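Local coordinates for hypothetical 19.5 KDA protein IN emre-rus intergenic region (Escherichia coli, PDB 1FUX) that is of unknown function but belongs to the phosphatidylethanolamine-binding protein family, as a periplasmic bacterial homologue of a Raf kinase inhibitor protein, at residues Phe3-Asn8 against Pro34-Ser39; Asn8-Gly13 against Ala155-Val160. One frame throughout, in Å; residues are numbered along the deposited sequence.

Interaction 1: Phe3-Asn8 against Pro34-Ser39; sequences FQVTSN and PSLTWS
Phe3, just before strand 4-6, reaches across to Trp38 and Ser39 of the antiparallel strand 36-39. Its CG lies opposite the backbone N (chi1 -171°), a torsion that carries the ring over to the partner strand. CB itself makes no close contact there; CG begins to approach the Ser39 carbonyl, and CD1 comes to 3.3 Å from Ser39 O. Further out, CE1 lies 3.9 Å from Trp38 CD1, with CZ nearly as close to the same carbon. The two side chains run side by side, pointing the same way, their planes inclined at 63°. With an alanine here, Trp38 CD1 is likely to lose its aromatic neighbour, and a gap would probably open beside the Ser39 carbonyl.

Behind the ring, two hydrogen-bonded pairs zip the strands together. Gln4 N donates to Ser39 O (2.9 Å, N-H...O 170°), and Ser39 N donates back to Gln4 O; Thr6 and Thr37 exchange the same pair of bonds. Val5 and Trp38 form the non-hydrogen-bonded pair between them, and the branched Val5 sends CG2 to Leu36 CB at 4.0 Å. Beyond the strand, Ser7 prolongs the ladder with its side chain: OG donates to Ser35 O at 2.8 Å, a task that suits a short hydroxyl, and also receives the N-H groups of Glu9 and Ile10.

Strand 36-39 is the middle one of a three-stranded antiparallel sheet, bonded on its far side to strand 77-78, while Phe3, Val5 and Trp38 pack on Val124 of strand 118-127.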
loop_
_atom_site.group_PDB
_atom_site.type_symbol
_atom_site.label_atom_id
_atom_site.label_comp_id
_atom_site.label_asym_id
_atom_site.label_seq_id
_atom_site.Cartn_x
_atom_site.Cartn_y
_atom_site.Cartn_z
ATOM N N PHE A 3 23.544 -13.609 5.158
ATOM C CA PHE A 3 22.935 -12.487 5.933
ATOM C C PHE A 3 21.850 -12.984 6.858
ATOM O O PHE A 3 20.953 -13.717 6.439
ATOM C CB PHE A 3 22.464 -11.370 5.045
ATOM C CG PHE A 3 22.017 -10.076 5.653
ATOM C CD1 PHE A 3 22.819 -9.336 6.511
ATOM C CD2 PHE A 3 20.756 -9.572 5.369
ATOM C CE1 PHE A 3 22.450 -8.123 7.040
ATOM C CE2 PHE A 3 20.367 -8.355 5.896
ATOM C CZ PHE A 3 21.185 -7.614 6.733
ATOM N N GLN A 4 21.909 -12.680 8.169
ATOM C CA GLN A 4 20.977 -13.245 9.120
ATOM C C GLN A 4 20.435 -12.185 10.112
ATOM O O GLN A 4 21.067 -11.155 10.187
ATOM C CB GLN A 4 21.661 -14.358 9.953
ATOM C CG GLN A 4 22.048 -15.638 9.235
ATOM C CD GLN A 4 23.335 -16.258 9.778
ATOM O OE1 GLN A 4 23.361 -16.617 10.940
ATOM N NE2 GLN A 4 24.362 -16.352 8.945
ATOM N N VAL A 5 19.324 -12.463 10.708
ATOM C CA VAL A 5 18.703 -11.553 11.703
ATOM C C VAL A 5 18.103 -12.405 12.803
ATOM O O VAL A 5 17.586 -13.509 12.595
ATOM C CB VAL A 5 17.662 -10.596 11.110
ATOM C CG1 VAL A 5 16.520 -11.326 10.459
ATOM C CG2 VAL A 5 17.127 -9.626 12.186
ATOM N N THR A 6 18.171 -11.915 14.059
ATOM C CA THR A 6 17.601 -12.571 15.205
ATOM C C THR A 6 16.768 -11.562 16.041
ATOM O O THR A 6 16.923 -10.371 15.800
ATOM C CB THR A 6 18.669 -13.103 16.190
ATOM O OG1 THR A 6 19.484 -12.029 16.684
ATOM C CG2 THR A 6 19.583 -14.080 15.459
ATOM N N SER A 7 15.998 -12.089 16.977
ATOM C CA SER A 7 15.219 -11.197 17.839
ATOM C C SER A 7 15.034 -11.890 19.195
ATOM O O SER A 7 14.774 -13.079 19.313
ATOM C CB SER A 7 13.843 -10.789 17.280
ATOM O OG SER A 7 13.092 -10.142 18.332
ATOM N N ASN A 8 14.968 -11.039 20.227
ATOM C CA ASN A 8 14.728 -11.554 21.581
ATOM C C ASN A 8 13.236 -11.655 21.873
ATOM O O ASN A 8 12.781 -12.328 22.814
ATOM C CB ASN A 8 15.381 -10.593 22.587
ATOM C CG ASN A 8 16.820 -10.235 22.352
ATOM O OD1 ASN A 8 17.709 -11.099 22.237
ATOM N ND2 ASN A 8 17.186 -8.944 22.315
ATOM N N PRO A 34 9.507 -5.009 17.963
ATOM C CA PRO A 34 10.499 -5.893 18.600
ATOM C C PRO A 34 11.924 -5.554 18.236
ATOM O O PRO A 34 12.242 -4.964 17.187
ATOM C CB PRO A 34 10.052 -7.244 18.014
ATOM C CG PRO A 34 9.719 -6.868 16.592
ATOM C CD PRO A 34 8.842 -5.626 16.774
ATOM N N SER A 35 12.890 -5.956 19.106
ATOM C CA SER A 35 14.286 -5.741 18.778
ATOM C C SER A 35 14.652 -6.699 17.629
ATOM O O SER A 35 14.002 -7.704 17.413
ATOM C CB SER A 35 15.268 -6.027 19.935
ATOM O OG SER A 35 15.184 -7.414 20.266
ATOM N N LEU A 36 15.704 -6.373 16.925
ATOM C CA LEU A 36 16.269 -7.132 15.807
ATOM C C LEU A 36 17.790 -6.929 15.801
ATOM O O LEU A 36 18.308 -5.821 15.931
ATOM C CB LEU A 36 15.759 -6.627 14.426
ATOM C CG LEU A 36 14.232 -6.765 14.243
ATOM C CD1 LEU A 36 13.701 -5.935 13.063
ATOM C CD2 LEU A 36 13.802 -8.215 14.066
ATOM N N THR A 37 18.517 -8.042 15.645
ATOM C CA THR A 37 19.975 -7.924 15.561
ATOM C C THR A 37 20.418 -8.731 14.291
ATOM O O THR A 37 20.101 -9.910 14.275
ATOM C CB THR A 37 20.671 -8.598 16.763
ATOM O OG1 THR A 37 20.096 -8.072 17.974
ATOM C CG2 THR A 37 22.184 -8.336 16.743
ATOM N N TRP A 38 21.107 -8.076 13.438
ATOM C CA TRP A 38 21.549 -8.797 12.230
ATOM C C TRP A 38 23.051 -9.017 12.181
ATOM O O TRP A 38 23.857 -8.246 12.730
ATOM C CB TRP A 38 21.037 -8.030 11.022
ATOM C CG TRP A 38 21.290 -6.575 10.924
ATOM C CD1 TRP A 38 22.308 -5.958 10.279
ATOM C CD2 TRP A 38 20.469 -5.499 11.442
ATOM N NE1 TRP A 38 22.199 -4.598 10.323
ATOM C CE2 TRP A 38 21.049 -4.298 11.050
ATOM C CE3 TRP A 38 19.274 -5.469 12.196
ATOM C CZ2 TRP A 38 20.544 -3.021 11.367
ATOM C CZ3 TRP A 38 18.767 -4.201 12.511
ATOM C CH2 TRP A 38 19.385 -2.992 12.112
ATOM N N SER A 39 23.412 -10.009 11.374
ATOM C CA SER A 39 24.823 -10.366 11.225
ATOM C C SER A 39 25.057 -10.933 9.836
ATOM O O SER A 39 24.137 -11.106 9.017
ATOM C CB SER A 39 25.197 -11.414 12.276
ATOM O OG SER A 39 24.618 -12.672 11.861
#

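Interaction 2: Asn8-Gly13 against Ala155-Val160; sequences NEIKTG and AEITPV
In the PEBP-like fold, the last strand of the five-stranded antiparallel sheet, 151-161, is broken near Thr158, and there the loop 8-13 that follows strand 4-6 crosses it through Thr12 and Gly13. Two hydrogen bonds fasten the crossing. Thr158 N donates to Thr12 OG1 at 3.1 Å, almost straight at 173°, so the threonine hydroxyl serves a backbone N-H at the break in the strand. In the other direction Gly13 N donates to Thr158 O at 3.0 Å, arriving from above the carbonyl plane. Gly13 has positive phi (76°), a backbone shape that a residue without a side chain adopts readily.

The apolar half lies alongside. Ile10 holds CG1 between its backbone N and carbonyl carbon (chi1 59°), and from there the chain extends to CD1, which meets Ile157 CB at 4.1 Å and Pro159 CG at 4.0 Å. Buried beta-branched and ring side chains suit this place, and Phe122 of strand 118-127 lines it too, touching both Ile10 and Pro159. Ile157 CG2 packs against Thr12, 3.4 Å from the very OG1 that accepts the Thr158 N-H.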
loop_
_atom_site.group_PDB
_atom_site.type_symbol
_atom_site.label_atom_id
_atom_site.label_comp_id
_atom_site.label_asym_id
_atom_site.label_seq_id
_atom_site.Cartn_x
_atom_site.Cartn_y
_atom_site.Cartn_z
ATOM N N ASN A 8 14.968 -11.039 20.227
ATOM C CA ASN A 8 14.728 -11.554 21.581
ATOM C C ASN A 8 13.236 -11.655 21.873
ATOM O O ASN A 8 12.781 -12.328 22.814
ATOM C CB ASN A 8 15.381 -10.593 22.587
ATOM C CG ASN A 8 16.820 -10.235 22.352
ATOM O OD1 ASN A 8 17.709 -11.099 22.237
ATOM N ND2 ASN A 8 17.186 -8.944 22.315
ATOM N N GLU A 9 12.427 -10.980 21.039
ATOM C CA GLU A 9 10.993 -10.952 21.240
ATOM C C GLU A 9 10.136 -11.688 20.218
ATOM O O GLU A 9 8.981 -11.997 20.527
ATOM C CB GLU A 9 10.475 -9.507 21.246
ATOM C CG GLU A 9 10.991 -8.611 22.353
ATOM C CD GLU A 9 12.408 -8.137 22.203
ATOM O OE1 GLU A 9 12.903 -7.840 21.107
ATOM O OE2 GLU A 9 13.103 -8.049 23.261
ATOM N N ILE A 10 10.599 -11.915 18.981
ATOM C CA ILE A 10 9.735 -12.611 18.034
ATOM C C ILE A 10 10.474 -13.816 17.443
ATOM O O ILE A 10 11.712 -13.830 17.440
ATOM C CB ILE A 10 9.243 -11.701 16.892
ATOM C CG1 ILE A 10 10.419 -11.114 16.116
ATOM C CG2 ILE A 10 8.326 -10.611 17.478
ATOM C CD1 ILE A 10 10.104 -10.445 14.781
ATOM N N LYS A 11 9.688 -14.755 16.961
ATOM C CA LYS A 11 10.281 -15.966 16.375
ATOM C C LYS A 11 9.419 -16.511 15.245
ATOM O O LYS A 11 8.198 -16.535 15.391
ATOM C CB LYS A 11 10.342 -17.033 17.475
ATOM C CG LYS A 11 11.297 -18.190 17.234
ATOM C CD LYS A 11 11.858 -18.682 18.585
ATOM C CE LYS A 11 13.242 -18.083 18.797
ATOM N NZ LYS A 11 13.564 -17.786 20.220
ATOM N N THR A 12 10.034 -17.013 14.179
ATOM C CA THR A 12 9.206 -17.550 13.079
ATOM C C THR A 12 8.203 -18.585 13.528
ATOM O O THR A 12 8.474 -19.570 14.233
ATOM C CB THR A 12 10.164 -18.086 12.001
ATOM O OG1 THR A 12 10.915 -16.995 11.466
ATOM C CG2 THR A 12 9.357 -18.825 10.926
ATOM N N GLY A 13 6.949 -18.425 13.110
ATOM C CA GLY A 13 5.806 -19.249 13.345
ATOM C C GLY A 13 5.156 -19.168 14.714
ATOM O O GLY A 13 4.175 -19.834 14.973
ATOM N N ALA A 155 17.232 -10.743 5.177
ATOM C CA ALA A 155 16.991 -11.799 6.112
ATOM C C ALA A 155 15.647 -11.495 6.813
ATOM O O ALA A 155 15.381 -10.312 7.045
ATOM C CB ALA A 155 18.063 -11.905 7.197
ATOM N N GLU A 156 14.920 -12.506 7.173
ATOM C CA GLU A 156 13.617 -12.196 7.783
ATOM C C GLU A 156 13.179 -13.178 8.837
ATOM O O GLU A 156 13.647 -14.322 8.961
ATOM C CB GLU A 156 12.624 -12.096 6.600
ATOM C CG GLU A 156 12.268 -13.423 5.998
ATOM C CD GLU A 156 11.633 -13.348 4.622
ATOM O OE1 GLU A 156 10.416 -13.579 4.488
ATOM O OE2 GLU A 156 12.379 -13.074 3.653
ATOM N N ILE A 157 12.325 -12.688 9.745
ATOM C CA ILE A 157 11.663 -13.500 10.751
ATOM C C ILE A 157 10.153 -13.379 10.529
ATOM O O ILE A 157 9.723 -12.250 10.321
ATOM C CB ILE A 157 11.913 -13.039 12.211
ATOM C CG1 ILE A 157 13.444 -12.914 12.337
ATOM C CG2 ILE A 157 11.335 -14.048 13.184
ATOM C CD1 ILE A 157 13.883 -12.016 13.473
ATOM N N THR A 158 9.414 -14.460 10.601
ATOM C CA THR A 158 7.980 -14.420 10.321
ATOM C C THR A 158 7.085 -14.998 11.398
ATOM O O THR A 158 6.508 -16.104 11.288
ATOM C CB THR A 158 7.734 -15.187 8.983
ATOM O OG1 THR A 158 8.625 -14.735 7.959
ATOM C CG2 THR A 158 6.325 -14.976 8.447
ATOM N N PRO A 159 6.806 -14.200 12.437
ATOM C CA PRO A 159 5.872 -14.550 13.478
ATOM C C PRO A 159 4.450 -14.506 12.931
ATOM O O PRO A 159 4.212 -14.062 11.794
ATOM C CB PRO A 159 6.053 -13.472 14.561
ATOM C CG PRO A 159 6.650 -12.295 13.841
ATOM C CD PRO A 159 7.434 -12.887 12.691
ATOM N N VAL A 160 3.527 -15.041 13.729
ATOM C CA VAL A 160 2.128 -15.123 13.297
ATOM C C VAL A 160 1.252 -14.469 14.364
ATOM O O VAL A 160 1.734 -14.217 15.469
ATOM C CB VAL A 160 1.647 -16.566 13.061
ATOM C CG1 VAL A 160 2.427 -17.237 11.921
ATOM C CG2 VAL A 160 1.804 -17.460 14.290
#

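In the fold
Interactions 1 and 2 have centres 9 Å apart, on the same side of the chain's centre, and follow one continuous run, residues 3-13, first as an edge strand and then as a loop; Asn8 belongs to both. In sequence the run is followed by 34-39 and, much later, by 155-160, so the N-terminus meets the chain near its C-terminal end. The three-stranded sheet of interaction 1 lies against the five-stranded sheet that supplies 155-160: Ala155 packs on Val5, and Ile157 touches Val5 and Leu36. A probable hydrogen bond from Ser35 to Glu9 joins the two contacts. Together they tie the first residues to both sheets of the PEBP-like fold.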